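Local coordinates for protein putative Glycerophosphoryl diester phosphodiesterase (Silicibacter pomeroyi, PDB 3L12) that is a putative member of the glycerophosphoryl diester phosphodiesterase family, with a TIM-barrel fold and a bound magnesium ion, at residues Arg113-Gln118 and Thr295-Arg300; Glu165-Val170 and Trp190-Glu195; Glu259-Ala264 and Thr288-Ile293. All blocks are in the same frame, centred on the assembly; numbering follows the deposited sequence.

Contact 1 of 3, residues Arg113-Gln118 and Thr295-Arg300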
ATOM      1  N   ARG A 113      -2.765   0.272  17.285  1.00  7.67           N
ATOM      2  CA  ARG A 113      -1.897  -0.887  17.399  1.00  8.92           C
ATOM      3  C   ARG A 113      -2.342  -2.051  16.535  1.00  9.29           C
ATOM      4  O   ARG A 113      -1.509  -2.935  16.234  1.00 11.59           O
ATOM      5  CB  ARG A 113      -1.699  -1.337  18.852  1.00 10.14           C
ATOM      6  CG  ARG A 113      -0.765  -0.411  19.623  1.00 11.39           C
ATOM      7  CD  ARG A 113      -0.401  -1.015  21.028  1.00 10.59           C
ATOM      8  NE  ARG A 113      -1.583  -1.249  21.850  1.00 10.45           N
ATOM      9  CZ  ARG A 113      -2.177  -0.337  22.611  1.00 11.94           C
ATOM     10  NH1 ARG A 113      -1.680   0.901  22.701  1.00 12.03           N
ATOM     11  NH2 ARG A 113      -3.256  -0.657  23.306  1.00 12.86           N
ATOM     12  N   ARG A 114      -3.630  -2.098  16.190  0.70  9.47           N
ATOM     13  CA  ARG A 114      -4.122  -3.162  15.314  0.70  9.95           C
ATOM     14  C   ARG A 114      -3.497  -3.020  13.926  0.70  9.04           C
ATOM     15  O   ARG A 114      -3.227  -4.052  13.275  0.70  9.44           O
ATOM     16  CB  ARG A 114      -5.625  -3.128  15.161  0.70 11.04           C
ATOM     17  CG  ARG A 114      -6.392  -3.490  16.362  0.70 11.71           C
ATOM     18  CD  ARG A 114      -7.826  -3.263  16.147  0.70 13.16           C
ATOM     19  NE  ARG A 114      -8.441  -4.086  15.114  0.70 13.61           N
ATOM     20  CZ  ARG A 114      -9.754  -4.027  14.846  0.70 11.50           C
ATOM     21  NH1 ARG A 114     -10.582  -3.216  15.542  0.70 13.84           N
ATOM     22  NH2 ARG A 114     -10.251  -4.775  13.921  0.70 12.63           N
ATOM     23  N   PHE A 115      -3.246  -1.779  13.463  1.00  8.54           N
ATOM     24  CA  PHE A 115      -2.786  -1.487  12.105  1.00  8.77           C
ATOM     25  C   PHE A 115      -1.530  -0.584  12.159  1.00  6.78           C
ATOM     26  O   PHE A 115      -1.530   0.583  11.694  1.00  7.25           O
ATOM     27  CB  PHE A 115      -3.898  -0.830  11.288  1.00  7.83           C
ATOM     28  CG  PHE A 115      -5.189  -1.592  11.357  1.00  8.73           C
ATOM     29  CD1 PHE A 115      -5.284  -2.828  10.700  1.00  8.84           C
ATOM     30  CD2 PHE A 115      -6.255  -1.182  12.142  1.00  8.72           C
ATOM     31  CE1 PHE A 115      -6.423  -3.554  10.786  1.00 11.29           C
ATOM     32  CE2 PHE A 115      -7.425  -1.961  12.194  1.00 10.21           C
ATOM     33  CZ  PHE A 115      -7.487  -3.127  11.505  1.00  9.78           C
ATOM     34  N   PRO A 116      -0.419  -1.162  12.657  1.00  7.82           N
ATOM     35  CA  PRO A 116       0.801  -0.383  12.905  1.00  7.14           C
ATOM     36  C   PRO A 116       1.594   0.017  11.653  1.00  8.85           C
ATOM     37  O   PRO A 116       2.477   0.890  11.706  1.00 11.15           O
ATOM     38  CB  PRO A 116       1.628  -1.303  13.805  1.00  9.04           C
ATOM     39  CG  PRO A 116       1.190  -2.711  13.398  1.00  8.06           C
ATOM     40  CD  PRO A 116      -0.289  -2.595  13.022  1.00  8.69           C
ATOM     41  N   ASP A 117       1.270  -0.621  10.544  1.00  7.36           N
ATOM     42  CA  ASP A 117       1.981  -0.418   9.315  1.00  8.54           C
ATOM     43  C   ASP A 117       1.254   0.453   8.301  1.00  8.57           C
ATOM     44  O   ASP A 117       1.773   0.770   7.220  1.00  8.71           O
ATOM     45  CB  ASP A 117       2.295  -1.773   8.689  1.00 10.05           C
ATOM     46  CG  ASP A 117       3.285  -2.599   9.494  1.00 12.30           C
ATOM     47  OD1 ASP A 117       3.891  -2.166  10.514  1.00 11.38           O
ATOM     48  OD2 ASP A 117       3.413  -3.755   9.014  1.00 17.53           O
ATOM     49  N   GLN A 118       0.112   0.990   8.698  1.00  7.34           N
ATOM     50  CA  GLN A 118      -0.699   1.829   7.848  1.00  6.99           C
ATOM     51  C   GLN A 118       0.010   3.164   7.670  1.00  9.50           C
ATOM     52  O   GLN A 118       0.460   3.753   8.646  1.00 10.50           O
ATOM     53  CB  GLN A 118      -2.066   2.039   8.513  1.00  7.01           C
ATOM     54  CG  GLN A 118      -2.998   2.924   7.697  1.00  7.32           C
ATOM     55  CD  GLN A 118      -4.227   3.314   8.492  1.00  7.35           C
ATOM     56  OE1 GLN A 118      -4.270   4.422   8.982  1.00 10.13           O
ATOM     57  NE2 GLN A 118      -5.281   2.453   8.523  1.00  7.01           N
ATOM     58  N   THR A 295     -10.915  -8.578   3.613  1.00  7.20           N
ATOM     59  CA  THR A 295      -9.645  -8.473   4.335  1.00  6.89           C
ATOM     60  C   THR A 295      -9.095  -7.022   4.429  1.00  6.25           C
ATOM     61  O   THR A 295      -9.195  -6.229   3.516  1.00  7.25           O
ATOM     62  CB  THR A 295      -8.571  -9.402   3.701  1.00  7.09           C
ATOM     63  OG1 THR A 295      -7.366  -9.414   4.521  1.00  7.72           O
ATOM     64  CG2 THR A 295      -8.268  -8.971   2.219  1.00  6.27           C
ATOM     65  N   ASP A 296      -8.443  -6.727   5.559  1.00  7.13           N
ATOM     66  CA  ASP A 296      -7.675  -5.511   5.724  1.00  8.00           C
ATOM     67  C   ASP A 296      -6.304  -5.535   5.011  1.00  7.65           C
ATOM     68  O   ASP A 296      -5.652  -4.480   4.834  1.00  8.30           O
ATOM     69  CB  ASP A 296      -7.424  -5.243   7.225  1.00  8.24           C
ATOM     70  CG  ASP A 296      -8.715  -4.956   7.991  1.00  8.13           C
ATOM     71  OD1 ASP A 296      -9.508  -4.177   7.490  1.00  9.13           O
ATOM     72  OD2 ASP A 296      -8.900  -5.484   9.103  1.00  8.53           O
ATOM     73  N   TYR A 297      -5.890  -6.750   4.568  1.00  6.95           N
ATOM     74  CA  TYR A 297      -4.567  -6.992   3.974  1.00  8.68           C
ATOM     75  C   TYR A 297      -4.719  -7.728   2.648  1.00  9.84           C
ATOM     76  O   TYR A 297      -4.502  -8.933   2.580  1.00  9.41           O
ATOM     77  CB  TYR A 297      -3.707  -7.822   4.928  1.00  8.74           C
ATOM     78  CG  TYR A 297      -3.401  -7.104   6.220  1.00  8.74           C
ATOM     79  CD1 TYR A 297      -2.301  -6.245   6.315  1.00 10.41           C
ATOM     80  CD2 TYR A 297      -4.221  -7.273   7.327  1.00 10.29           C
ATOM     81  CE1 TYR A 297      -2.016  -5.548   7.503  1.00 12.26           C
ATOM     82  CE2 TYR A 297      -3.970  -6.559   8.499  1.00 10.85           C
ATOM     83  CZ  TYR A 297      -2.893  -5.731   8.589  1.00 12.15           C
ATOM     84  OH  TYR A 297      -2.580  -5.042   9.774  1.00 15.04           O
ATOM     85  N   PRO A 298      -5.114  -6.993   1.615  1.00  8.71           N
ATOM     86  CA  PRO A 298      -5.342  -7.696   0.316  1.00  7.72           C
ATOM     87  C   PRO A 298      -4.091  -8.366  -0.243  1.00  7.45           C
ATOM     88  O   PRO A 298      -4.207  -9.476  -0.771  1.00  6.43           O
ATOM     89  CB  PRO A 298      -5.831  -6.577  -0.621  1.00  9.43           C
ATOM     90  CG  PRO A 298      -6.044  -5.394   0.197  1.00 12.69           C
ATOM     91  CD  PRO A 298      -5.534  -5.585   1.579  1.00  9.69           C
ATOM     92  N   GLY A 299      -2.906  -7.754  -0.139  1.00  7.10           N
ATOM     93  CA  GLY A 299      -1.719  -8.408  -0.678  1.00  6.89           C
ATOM     94  C   GLY A 299      -1.444  -9.720   0.022  1.00  6.87           C
ATOM     95  O   GLY A 299      -1.068 -10.688  -0.622  1.00  6.34           O
ATOM     96  N   ARG A 300      -1.526  -9.736   1.362  1.00  6.74           N
ATOM     97  CA  ARG A 300      -1.334 -10.943   2.158  1.00  7.87           C
ATOM     98  C   ARG A 300      -2.268 -12.039   1.688  1.00  7.87           C
ATOM     99  O   ARG A 300      -1.855 -13.214   1.551  1.00  7.36           O
ATOM    100  CB  ARG A 300      -1.577 -10.594   3.621  1.00  6.95           C
ATOM    101  CG  ARG A 300      -1.433 -11.797   4.535  1.00  8.40           C
ATOM    102  CD  ARG A 300      -1.768 -11.423   5.984  1.00  8.84           C
ATOM    103  NE  ARG A 300      -0.819 -10.397   6.461  1.00  8.09           N
ATOM    104  CZ  ARG A 300      -0.967  -9.735   7.610  1.00  8.89           C
ATOM    105  NH1 ARG A 300      -2.052  -9.911   8.384  1.00 10.53           N
ATOM    106  NH2 ARG A 300      -0.037  -8.878   7.995  1.00 10.34           N
TER
HETATM  107  O   HOH W   1      -4.061  -6.340  12.064  1.00 17.45           O
HETATM  108  O   HOH W   2      -9.173  -6.629  11.986  1.00 26.81           O

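Contact 2 of 3, residues Glu165-Val170 and Trp190-Glu195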
ATOM      1  N   GLU A 165     -35.435   7.340   3.860  1.00 11.42           N
ATOM      2  CA  GLU A 165     -34.717   8.455   3.252  1.00 11.81           C
ATOM      3  C   GLU A 165     -33.237   8.114   3.066  1.00 10.01           C
ATOM      4  O   GLU A 165     -32.624   8.506   2.083  1.00 10.39           O
ATOM      5  CB  GLU A 165     -34.849   9.714   4.079  1.00 14.06           C
ATOM      6  CG  GLU A 165     -36.232  10.382   3.974  1.00 17.76           C
ATOM      7  CD  GLU A 165     -36.452  11.433   5.054  1.00 19.72           C
ATOM      8  OE1 GLU A 165     -35.468  11.835   5.703  1.00 22.45           O
ATOM      9  OE2 GLU A 165     -37.609  11.840   5.249  1.00 21.32           O
HETATM   10  N   MSE A 166     -32.661   7.408   4.025  1.00  8.90           N
HETATM   11  CA  MSE A 166     -31.241   6.983   3.908  1.00  9.88           C
HETATM   12  C   MSE A 166     -31.076   6.134   2.661  1.00  9.22           C
HETATM   13  O   MSE A 166     -30.205   6.367   1.825  1.00 11.13           O
HETATM   14  CB  MSE A 166     -30.797   6.203   5.127  1.00 11.21           C
HETATM   15  CG  MSE A 166     -29.454   5.489   4.893  1.00 12.66           C
HETATM   16 SE   MSE A 166     -28.678   4.810   6.499  0.75 13.93          SE
HETATM   17  CE  MSE A 166     -26.967   4.825   5.766  1.00 12.81           C
ATOM     18  N   VAL A 167     -31.937   5.123   2.546  1.00  9.51           N
ATOM     19  CA  VAL A 167     -31.898   4.226   1.408  1.00  7.22           C
ATOM     20  C   VAL A 167     -32.057   5.014   0.106  1.00  7.57           C
ATOM     21  O   VAL A 167     -31.266   4.854  -0.823  1.00  9.47           O
ATOM     22  CB  VAL A 167     -32.945   3.087   1.545  1.00  8.79           C
ATOM     23  CG1 VAL A 167     -33.053   2.271   0.204  1.00 10.42           C
ATOM     24  CG2 VAL A 167     -32.583   2.163   2.681  1.00  8.29           C
ATOM     25  N   ALA A 168     -32.992   5.935   0.066  1.00  8.06           N
ATOM     26  CA  ALA A 168     -33.234   6.700  -1.161  1.00  7.85           C
ATOM     27  C   ALA A 168     -32.035   7.581  -1.550  1.00  8.17           C
ATOM     28  O   ALA A 168     -31.731   7.756  -2.757  1.00  7.74           O
ATOM     29  CB  ALA A 168     -34.511   7.549  -1.020  1.00  8.22           C
ATOM     30  N   ALA A 169     -31.400   8.160  -0.536  1.00  8.82           N
ATOM     31  CA  ALA A 169     -30.247   9.007  -0.730  1.00  8.40           C
ATOM     32  C   ALA A 169     -29.039   8.212  -1.268  1.00  8.54           C
ATOM     33  O   ALA A 169     -28.372   8.656  -2.178  1.00  9.60           O
ATOM     34  CB  ALA A 169     -29.918   9.750   0.603  1.00  7.47           C
ATOM     35  N   VAL A 170     -28.790   7.050  -0.682  1.00  6.20           N
ATOM     36  CA  VAL A 170     -27.742   6.161  -1.159  1.00  7.05           C
ATOM     37  C   VAL A 170     -28.031   5.763  -2.606  1.00  6.25           C
ATOM     38  O   VAL A 170     -27.175   5.838  -3.495  1.00  8.30           O
ATOM     39  CB  VAL A 170     -27.608   4.949  -0.224  1.00  8.43           C
ATOM     40  CG1 VAL A 170     -26.743   3.866  -0.839  1.00  8.55           C
ATOM     41  CG2 VAL A 170     -27.051   5.412   1.123  1.00  8.34           C
ATOM     42  N   TRP A 190     -31.084  -5.851   8.877  1.00  9.73           N
ATOM     43  CA  TRP A 190     -31.809  -6.685   7.963  1.00 10.44           C
ATOM     44  C   TRP A 190     -33.139  -6.049   7.558  1.00 10.43           C
ATOM     45  O   TRP A 190     -33.581  -6.241   6.436  1.00  9.45           O
ATOM     46  CB  TRP A 190     -31.992  -8.053   8.603  1.00 11.83           C
ATOM     47  CG  TRP A 190     -30.747  -8.924   8.656  1.00 12.22           C
ATOM     48  CD1 TRP A 190     -29.453  -8.527   8.511  1.00 13.93           C
ATOM     49  CD2 TRP A 190     -30.707 -10.328   8.943  1.00 12.78           C
ATOM     50  NE1 TRP A 190     -28.610  -9.609   8.637  1.00 14.34           N
ATOM     51  CE2 TRP A 190     -29.353 -10.720   8.919  1.00 14.42           C
ATOM     52  CE3 TRP A 190     -31.685 -11.296   9.164  1.00 13.96           C
ATOM     53  CZ2 TRP A 190     -28.954 -12.045   9.084  1.00 14.94           C
ATOM     54  CZ3 TRP A 190     -31.282 -12.614   9.374  1.00 14.32           C
ATOM     55  CH2 TRP A 190     -29.919 -12.966   9.320  1.00 14.16           C
ATOM     56  N   ALA A 191     -33.754  -5.281   8.459  1.00 11.08           N
ATOM     57  CA  ALA A 191     -34.996  -4.619   8.096  1.00 11.17           C
ATOM     58  C   ALA A 191     -34.702  -3.612   7.010  1.00 10.15           C
ATOM     59  O   ALA A 191     -35.478  -3.485   6.086  1.00 10.92           O
ATOM     60  CB  ALA A 191     -35.681  -3.959   9.334  1.00 10.79           C
ATOM     61  N   LEU A 192     -33.573  -2.915   7.119  1.00  9.65           N
ATOM     62  CA  LEU A 192     -33.154  -1.936   6.124  1.00  9.36           C
ATOM     63  C   LEU A 192     -32.936  -2.593   4.760  1.00 10.14           C
ATOM     64  O   LEU A 192     -33.227  -1.981   3.741  1.00  8.64           O
ATOM     65  CB  LEU A 192     -31.898  -1.157   6.571  1.00 12.23           C
ATOM     66  CG  LEU A 192     -31.625   0.214   5.923  1.00 11.96           C
ATOM     67  CD1 LEU A 192     -32.706   1.250   6.273  1.00 12.77           C
ATOM     68  CD2 LEU A 192     -30.207   0.742   6.317  1.00 10.76           C
ATOM     69  N   LEU A 193     -32.448  -3.837   4.741  1.00  9.10           N
ATOM     70  CA  LEU A 193     -32.245  -4.559   3.488  1.00  9.40           C
ATOM     71  C   LEU A 193     -33.608  -4.839   2.817  1.00  9.41           C
ATOM     72  O   LEU A 193     -33.706  -4.854   1.603  1.00 10.50           O
ATOM     73  CB  LEU A 193     -31.432  -5.848   3.694  1.00 10.30           C
ATOM     74  CG  LEU A 193     -29.997  -5.649   4.138  1.00 10.27           C
ATOM     75  CD1 LEU A 193     -29.369  -6.996   4.519  1.00  8.24           C
ATOM     76  CD2 LEU A 193     -29.170  -4.917   3.045  1.00 10.48           C
ATOM     77  N   GLY A 194     -34.657  -5.033   3.610  1.00  9.27           N
ATOM     78  CA  GLY A 194     -36.001  -5.175   3.058  1.00  9.25           C
ATOM     79  C   GLY A 194     -36.427  -3.910   2.344  1.00  8.84           C
ATOM     80  O   GLY A 194     -37.077  -3.981   1.301  1.00  9.95           O
ATOM     81  N   GLU A 195     -36.081  -2.768   2.924  1.00  9.45           N
ATOM     82  CA  GLU A 195     -36.376  -1.460   2.338  1.00  9.30           C
ATOM     83  C   GLU A 195     -35.532  -1.252   1.073  1.00  8.36           C
ATOM     84  O   GLU A 195     -36.046  -0.767   0.070  1.00  9.08           O
ATOM     85  CB  GLU A 195     -36.187  -0.347   3.358  1.00 11.16           C
ATOM     86  CG  GLU A 195     -36.513   1.079   2.884  1.00 12.04           C
ATOM     87  CD  GLU A 195     -37.974   1.271   2.488  1.00 11.42           C
ATOM     88  OE1 GLU A 195     -38.869   0.561   3.019  1.00 14.07           O
ATOM     89  OE2 GLU A 195     -38.235   2.134   1.605  1.00 12.83           O
TER

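Contact 3 of 3, residues Glu259-Ala264 and Thr288-Ile293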
ATOM      1  N   GLU A 259     -19.779 -26.871   6.600  1.00 19.91           N
ATOM      2  CA  GLU A 259     -21.148 -27.359   6.527  1.00 22.57           C
ATOM      3  C   GLU A 259     -22.100 -26.164   6.374  1.00 20.44           C
ATOM      4  O   GLU A 259     -23.000 -26.227   5.518  1.00 19.31           O
ATOM      5  CB  GLU A 259     -21.516 -28.286   7.707  1.00 25.67           C
ATOM      6  CG  GLU A 259     -20.935 -27.945   9.109  1.00 28.99           C
ATOM      7  CD  GLU A 259     -19.404 -28.242   9.267  1.00 30.89           C
ATOM      8  OE1 GLU A 259     -18.883 -28.197  10.401  1.00 33.32           O
ATOM      9  OE2 GLU A 259     -18.715 -28.511   8.261  1.00 31.78           O
ATOM     10  N   LEU A 260     -21.889 -25.086   7.158  1.00 18.45           N
ATOM     11  CA  LEU A 260     -22.723 -23.876   7.006  1.00 17.62           C
ATOM     12  C   LEU A 260     -22.525 -23.269   5.618  1.00 16.64           C
ATOM     13  O   LEU A 260     -23.486 -22.844   5.010  1.00 15.74           O
ATOM     14  CB  LEU A 260     -22.474 -22.822   8.096  1.00 18.11           C
ATOM     15  CG  LEU A 260     -23.146 -23.008   9.447  1.00 17.29           C
ATOM     16  CD1 LEU A 260     -22.458 -22.189  10.568  1.00 17.75           C
ATOM     17  CD2 LEU A 260     -24.692 -22.695   9.377  1.00 18.22           C
ATOM     18  N   VAL A 261     -21.288 -23.243   5.097  1.00 15.51           N
ATOM     19  CA  VAL A 261     -21.039 -22.723   3.748  1.00 15.01           C
ATOM     20  C   VAL A 261     -21.731 -23.575   2.688  1.00 14.79           C
ATOM     21  O   VAL A 261     -22.374 -23.044   1.765  1.00 15.28           O
ATOM     22  CB  VAL A 261     -19.517 -22.596   3.425  1.00 14.98           C
ATOM     23  CG1 VAL A 261     -19.317 -22.348   1.916  1.00 14.10           C
ATOM     24  CG2 VAL A 261     -18.842 -21.541   4.312  1.00 15.60           C
ATOM     25  N   ALA A 262     -21.625 -24.901   2.794  1.00 15.13           N
ATOM     26  CA  ALA A 262     -22.321 -25.758   1.834  1.00 15.99           C
ATOM     27  C   ALA A 262     -23.860 -25.634   1.964  1.00 15.43           C
ATOM     28  O   ALA A 262     -24.570 -25.643   0.952  1.00 15.55           O
ATOM     29  CB  ALA A 262     -21.878 -27.213   2.001  1.00 16.40           C
ATOM     30  N   GLU A 263     -24.374 -25.497   3.188  1.00 15.99           N
ATOM     31  CA  GLU A 263     -25.822 -25.278   3.378  1.00 15.57           C
ATOM     32  C   GLU A 263     -26.266 -24.004   2.645  1.00 15.27           C
ATOM     33  O   GLU A 263     -27.301 -23.980   1.962  1.00 15.76           O
ATOM     34  CB  GLU A 263     -26.195 -25.152   4.857  1.00 16.82           C
ATOM     35  CG  GLU A 263     -27.710 -25.037   5.092  1.00 17.84           C
ATOM     36  CD  GLU A 263     -28.077 -24.853   6.535  1.00 18.88           C
ATOM     37  OE1 GLU A 263     -27.177 -24.906   7.401  1.00 21.07           O
ATOM     38  OE2 GLU A 263     -29.283 -24.621   6.818  1.00 21.26           O
ATOM     39  N   ALA A 264     -25.464 -22.953   2.789  1.00 13.47           N
ATOM     40  CA  ALA A 264     -25.728 -21.681   2.117  1.00 11.97           C
ATOM     41  C   ALA A 264     -25.658 -21.853   0.590  1.00  9.84           C
ATOM     42  O   ALA A 264     -26.502 -21.347  -0.105  1.00 12.88           O
ATOM     43  CB  ALA A 264     -24.755 -20.589   2.617  1.00 10.65           C
ATOM     44  N   THR A 288     -12.754 -23.566   3.346  0.60 10.98           N
ATOM     45  CA  THR A 288     -14.141 -23.833   3.607  0.60 11.76           C
ATOM     46  C   THR A 288     -14.910 -23.739   2.301  0.60 11.99           C
ATOM     47  O   THR A 288     -16.039 -24.211   2.204  0.60 13.43           O
ATOM     48  CB  THR A 288     -14.753 -22.858   4.610  0.60 12.55           C
ATOM     49  OG1 THR A 288     -14.758 -21.550   4.040  0.60 13.06           O
ATOM     50  CG2 THR A 288     -13.966 -22.867   5.908  0.60 12.10           C
ATOM     51  N   GLY A 289     -14.336 -23.119   1.282  1.00 13.31           N
ATOM     52  CA  GLY A 289     -15.125 -22.968   0.073  1.00 13.34           C
ATOM     53  C   GLY A 289     -15.945 -21.665  -0.017  1.00 12.72           C
ATOM     54  O   GLY A 289     -16.776 -21.555  -0.868  1.00 11.23           O
ATOM     55  N   VAL A 290     -15.680 -20.676   0.838  1.00 11.83           N
ATOM     56  CA  VAL A 290     -16.376 -19.398   0.730  1.00  9.79           C
ATOM     57  C   VAL A 290     -16.108 -18.829  -0.649  1.00  9.81           C
ATOM     58  O   VAL A 290     -15.040 -19.100  -1.283  1.00  8.15           O
ATOM     59  CB  VAL A 290     -15.956 -18.384   1.848  1.00  9.75           C
ATOM     60  CG1 VAL A 290     -16.321 -18.907   3.239  1.00 11.57           C
ATOM     61  CG2 VAL A 290     -14.444 -18.027   1.754  1.00  9.82           C
ATOM     62  N   ASP A 291     -17.052 -18.030  -1.109  1.00  8.42           N
ATOM     63  CA  ASP A 291     -16.929 -17.377  -2.401  1.00  8.07           C
ATOM     64  C   ASP A 291     -15.897 -16.263  -2.348  1.00  7.60           C
ATOM     65  O   ASP A 291     -15.215 -16.026  -3.352  1.00  7.85           O
ATOM     66  CB  ASP A 291     -18.254 -16.787  -2.816  1.00  6.88           C
ATOM     67  CG  ASP A 291     -19.275 -17.851  -3.089  1.00  8.75           C
ATOM     68  OD1 ASP A 291     -20.011 -18.209  -2.140  1.00  9.95           O
ATOM     69  OD2 ASP A 291     -19.286 -18.349  -4.205  1.00 11.66           O
ATOM     70  N   GLY A 292     -15.761 -15.629  -1.199  1.00  8.84           N
ATOM     71  CA  GLY A 292     -14.836 -14.500  -1.084  1.00  8.97           C
ATOM     72  C   GLY A 292     -14.482 -14.176   0.345  1.00  8.08           C
ATOM     73  O   GLY A 292     -15.172 -14.597   1.270  1.00  7.30           O
ATOM     74  N   ILE A 293     -13.370 -13.445   0.466  1.00  8.03           N
ATOM     75  CA  ILE A 293     -12.790 -13.010   1.724  1.00  7.00           C
ATOM     76  C   ILE A 293     -12.594 -11.515   1.760  1.00  6.87           C
ATOM     77  O   ILE A 293     -11.962 -10.939   0.837  1.00  7.76           O
ATOM     78  CB  ILE A 293     -11.411 -13.675   1.911  1.00  7.88           C
ATOM     79  CG1 ILE A 293     -11.572 -15.162   2.039  1.00  8.64           C
ATOM     80  CG2 ILE A 293     -10.695 -13.161   3.167  1.00  7.63           C
ATOM     81  CD1 ILE A 293     -10.207 -15.932   1.980  1.00  8.88           C
TER

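Contact 1 of 3, residues Arg113-Gln118 and Thr295-Arg300
The ring of Phe-115 meets Asp-296 and Tyr-297 with its edge. Its CE1 lies 3.6 Å from Asp-296 OD2, close to the ring plane, where the slightly positive C-H rim suits a carboxylate; the two planes stand 81° apart. On the same rim CD1 comes 3.6 Å from Tyr-297 OH. Phenylalanine fits because its ring fills a buried place while that rim tolerates oxygens beside it. One of its faces is backed by Arg-114 CB.

Two waters add polar links. One donates to Arg-114 O (2.7 Å from the water oxygen) and also bonds Tyr-297 OH; the other donates to Asp-296 OD2. The buried carboxylate is further fixed by His-23 and Asn-277 and by a salt bridge to Arg-27. Tyr-297 is steadied by the guanidinium of Arg-300 over one face, and its N bonds Thr-295 OG1 in an ST turn.

The contact thus lies at the subunit interface: Phe-115 O accepts from Arg-303 of the second subunit, and Asp-117 and Arg-300 form salt bridges with Arg-300 and Asp-117 of that subunit. Within the chain it joins the loop after helix 110-114 to the link between barrel strand 292-295 and helix 298-307, for which Tyr-297 is the N-cap residue.

Contact 2 of 3, residues Glu165-Val170 and Trp190-Glu195
Leu-192 and Glu-195 pack against Val-167 and the selenomethionine Met-166 where two neighbouring outer helices of the TIM barrel meet. Helices 160-176 and 190-199 are successive, with strand 183-187 between them; their short segments approach to 10.3 Å between axes and cross at -57°.

Along the second segment, whose Trp-190 packs instead on helix 237-244, Leu-192 is the first residue to reach across. Its CG is anti to the backbone N (chi1 -158°), which carries the branched end out to the facing helix. There CD1 rests 3.7 Å from Val-167 CG2, the two side chains sliding past each other in opposite directions, while CD2 lies 4.3 Å from SE of Met-166. Leucine suits the place because its fork serves two partners at once, and the beta-branched valine opposite offers a short, stiff surface.

One turn on, Glu-195 closes the contact on its partly exposed side. Its aliphatic stem is the part that packs, while the chain bends at chi2 (62°) and the carboxylate is held within its own helix, OE1 by a salt bridge to Arg-198 and OE2 by a hydrogen bond from Gln-199 NE2. The stem's CG sits 4.1 Å from Val-167 CG2, the same methyl that touches Leu-192.

Contact 3 of 3, residues Glu259-Ala264 and Thr288-Ile293
Val-261 projects from helix 258-266 onto the turn formed by Thr-288, Gly-289 and Val-290, and it divides its two methyls between backbone and side chains. With CG1 anti to its backbone N (chi1 168°), that methyl faces the carbonyls of the turn, 3.8 Å from Thr-288 O and 3.9 Å from Gly-289 O. The other methyl, CG2, meets Val-290 CG1 at 3.8 Å, the two side chains crossing at about a right angle. A valine suits this buried site: compact and apolar, it can lie close against a bent backbone.

Thr-288, at the end of helix 279-288, also approaches Val-261 at about a right angle. It was modelled in two conformers; in one of them its OG1 lies 4.1 Å from Val-261 CG2, bonds Met-285 O of its own helix and takes a weak bond from Val-290 N, details that are doubtful to the extent that they rest on that copy.

Val-290 carries the apolar surface inward, where it also touches Val-271 and Thr-273 of strand 270-273. Gly-289, between Thr-288 and Val-290, has a phi of 91°, a left-handed conformation that glycine reaches easily because it has no CB. The bend that ends the helix is a Schellman motif, and here it turns the chain from helix 279-288 toward strand 292-295, an alpha-to-beta connection of the TIM barrel.

In the fold
All three contacts belong to one TIM barrel. Contact 1 joins the most distant parts of the sequence; contacts 2 and 3 follow one another within the span it encloses. Contacts 1 and 2 lie on opposite sides of the chain's centre, with centres 31 Å apart; contact 3 has its centre 27 Å from that of contact 2 and 24 Å from that of contact 1. Strand 292-295 runs from residues 288-293 of contact 3 into residues 295-300 of contact 1, and its pairing with strand 19-23 closes the barrel. The contacts thus fasten separate parts of the barrel's outer layer and loops: helix on helix in contact 2, helix on turn in contact 3, and loop on loop in contact 1, which also lies at the subunit interface.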